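Local structure of Pgp2 (Campylobacter jejuni subsp. jejuni, 6XJ6) at residues Phe78-Arg83 / Ala98-Asn103. The protein is a YkuD-family peptidoglycan hydrolase, an LD-carboxypeptidase with an accessory NTF2 domain whose peptidoglycan-binding pocket directs the helical cell shape of Campylobacter jejuni. Sequence-based numbering, arbitrary orientation.
Sequences FYELGR and ATTYPN
Leu81 and Thr99 form a single antiparallel bridge, their CA atoms 4.6 Å apart. Gly82 N donates to Ala98 O in a nearly straight bond of 2.8 Å, while the return bond from Thr100 N to Glu80 O is weak. At Glu80-Thr100 a side chain replaces the second backbone acceptor: Glu80 N donates to Thr100 OG1 at 2.9 Å, again nearly straight. Thr100 holds this OG1 between its own N and carbonyl carbon (chi1 51°), which turns it to the strand. A water touching Thr100 OG1 donates to Glu80 OE2, tying that carboxylate to the same hydroxyl, and Thr100 CG2 packs on Glu80 CB. The Tyr79 ring receives three neighbours. Thr100 OG1 lies at its edge, near the ring plane; Tyr101 runs alongside, pointing the same way, with CD1 3.5 Å from Tyr79 OH; and the Asn103 side chain crosses at about a right angle, its amide plane turned 21° from the ring. Asn103 ND2 also reaches Phe78 O in a weak bond of 3.3 Å. Its OD1 accepts from Asp106 N, making Asn103 the N-cap of helix 104-108, and Tyr79 OH bonds Asp106 in that same helix. The contact thus joins strand 77-80, outermost in the five-stranded sheet beside 156-161, to the small sheet of 97-98, 117-119 and 137-138, at whose edge Thr99 is hydrogen-bonded through its backbone to Ile116; the Thr99 side chain is about 8 Å from that of Cys136, the predicted nucleophile.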
loop_
_atom_site.group_PDB
_atom_site.type_symbol
_atom_site.label_atom_id
_atom_site.label_comp_id
_atom_site.label_asym_id
_atom_site.label_seq_id
_atom_site.Cartn_x
_atom_site.Cartn_y
_atom_site.Cartn_z
ATOM N N PHE A 78 1.504 4.312 0.019
ATOM C CA PHE A 78 2.093 2.998 -0.200
ATOM C C PHE A 78 1.585 2.462 -1.528
ATOM O O PHE A 78 0.368 2.368 -1.738
ATOM C CB PHE A 78 1.745 2.043 0.947
ATOM C CG PHE A 78 2.674 0.873 1.060
ATOM C CD1 PHE A 78 3.807 0.945 1.853
ATOM C CD2 PHE A 78 2.411 -0.304 0.386
ATOM C CE1 PHE A 78 4.657 -0.139 1.969
ATOM C CE2 PHE A 78 3.261 -1.386 0.498
ATOM C CZ PHE A 78 4.390 -1.297 1.287
ATOM N N TYR A 79 2.522 2.106 -2.405
ATOM C CA TYR A 79 2.273 1.732 -3.786
ATOM C C TYR A 79 3.100 0.494 -4.115
ATOM O O TYR A 79 3.786 -0.075 -3.256
ATOM C CB TYR A 79 2.611 2.909 -4.719
ATOM C CG TYR A 79 1.745 4.110 -4.453
ATOM C CD1 TYR A 79 2.138 5.087 -3.547
ATOM C CD2 TYR A 79 0.515 4.243 -5.072
ATOM C CE1 TYR A 79 1.333 6.166 -3.268
ATOM C CE2 TYR A 79 -0.299 5.327 -4.808
ATOM C CZ TYR A 79 0.113 6.282 -3.901
ATOM O OH TYR A 79 -0.703 7.342 -3.620
ATOM N N GLU A 80 3.028 0.071 -5.368
ATOM C CA GLU A 80 3.862 -0.997 -5.885
ATOM C C GLU A 80 4.676 -0.474 -7.056
ATOM O O GLU A 80 4.312 0.520 -7.697
ATOM C CB GLU A 80 3.017 -2.193 -6.319
ATOM C CG GLU A 80 2.146 -2.715 -5.213
ATOM C CD GLU A 80 1.140 -3.700 -5.709
ATOM O OE1 GLU A 80 1.559 -4.808 -6.092
ATOM O OE2 GLU A 80 -0.064 -3.349 -5.745
ATOM N N LEU A 81 5.788 -1.153 -7.322
ATOM C CA LEU A 81 6.684 -0.800 -8.414
ATOM C C LEU A 81 6.649 -1.876 -9.490
ATOM O O LEU A 81 6.758 -3.073 -9.190
ATOM C CB LEU A 81 8.117 -0.633 -7.917
ATOM C CG LEU A 81 9.032 0.130 -8.874
ATOM C CD1 LEU A 81 8.640 1.595 -8.968
ATOM C CD2 LEU A 81 10.472 -0.010 -8.413
ATOM N N GLY A 82 6.498 -1.442 -10.742
ATOM C CA GLY A 82 6.538 -2.340 -11.874
ATOM C C GLY A 82 7.956 -2.622 -12.338
ATOM O O GLY A 82 8.942 -2.137 -11.784
ATOM N N ARG A 83 8.046 -3.422 -13.396
ATOM C CA ARG A 83 9.329 -3.885 -13.900
ATOM C C ARG A 83 10.024 -2.790 -14.702
ATOM O O ARG A 83 9.384 -1.899 -15.269
ATOM C CB ARG A 83 9.138 -5.120 -14.786
ATOM N N ALA A 98 7.574 2.069 -13.132
ATOM C CA ALA A 98 6.318 2.763 -12.886
ATOM C C ALA A 98 5.755 2.382 -11.524
ATOM O O ALA A 98 5.691 1.195 -11.187
ATOM C CB ALA A 98 5.297 2.446 -13.980
ATOM N N THR A 99 5.357 3.387 -10.741
ATOM C CA THR A 99 4.589 3.120 -9.536
ATOM C C THR A 99 3.114 3.022 -9.897
ATOM O O THR A 99 2.683 3.443 -10.974
ATOM C CB THR A 99 4.756 4.208 -8.466
ATOM O OG1 THR A 99 3.913 5.333 -8.772
ATOM C CG2 THR A 99 6.206 4.663 -8.315
ATOM N N THR A 100 2.327 2.480 -8.966
ATOM C CA THR A 100 0.912 2.226 -9.200
ATOM C C THR A 100 0.006 3.411 -8.858
ATOM O O THR A 100 -1.206 3.220 -8.715
ATOM C CB THR A 100 0.465 0.992 -8.425
ATOM O OG1 THR A 100 0.881 1.125 -7.062
ATOM C CG2 THR A 100 1.083 -0.256 -9.029
ATOM N N TYR A 101 0.544 4.620 -8.736
ATOM C CA TYR A 101 -0.328 5.771 -8.529
ATOM C C TYR A 101 -1.250 5.944 -9.738
ATOM O O TYR A 101 -0.774 5.935 -10.884
ATOM C CB TYR A 101 0.439 7.077 -8.306
ATOM C CG TYR A 101 -0.531 8.228 -8.133
ATOM C CD1 TYR A 101 -1.023 8.571 -6.881
ATOM C CD2 TYR A 101 -1.009 8.926 -9.230
ATOM C CE1 TYR A 101 -1.944 9.589 -6.724
ATOM C CE2 TYR A 101 -1.933 9.941 -9.079
ATOM C CZ TYR A 101 -2.389 10.272 -7.821
ATOM O OH TYR A 101 -3.309 11.278 -7.654
ATOM N N PRO A 102 -2.558 6.144 -9.532
ATOM C CA PRO A 102 -3.304 6.188 -8.273
ATOM C C PRO A 102 -3.731 4.802 -7.827
ATOM O O PRO A 102 -4.158 3.982 -8.645
ATOM C CB PRO A 102 -4.535 7.031 -8.631
ATOM C CG PRO A 102 -4.773 6.723 -10.057
ATOM C CD PRO A 102 -3.413 6.509 -10.678
ATOM N N ASN A 103 -3.604 4.537 -6.531
ATOM C CA ASN A 103 -4.086 3.281 -5.986
ATOM C C ASN A 103 -5.588 3.385 -5.718
ATOM O O ASN A 103 -6.234 4.400 -6.002
ATOM C CB ASN A 103 -3.255 2.865 -4.770
ATOM C CG ASN A 103 -3.444 3.780 -3.569
ATOM O OD1 ASN A 103 -4.517 4.336 -3.352
ATOM N ND2 ASN A 103 -2.399 3.913 -2.762
HETATM O O HOH W 1 -0.681 -0.344 -5.486
HETATM O O HOH W 2 7.203 -0.412 -14.465
#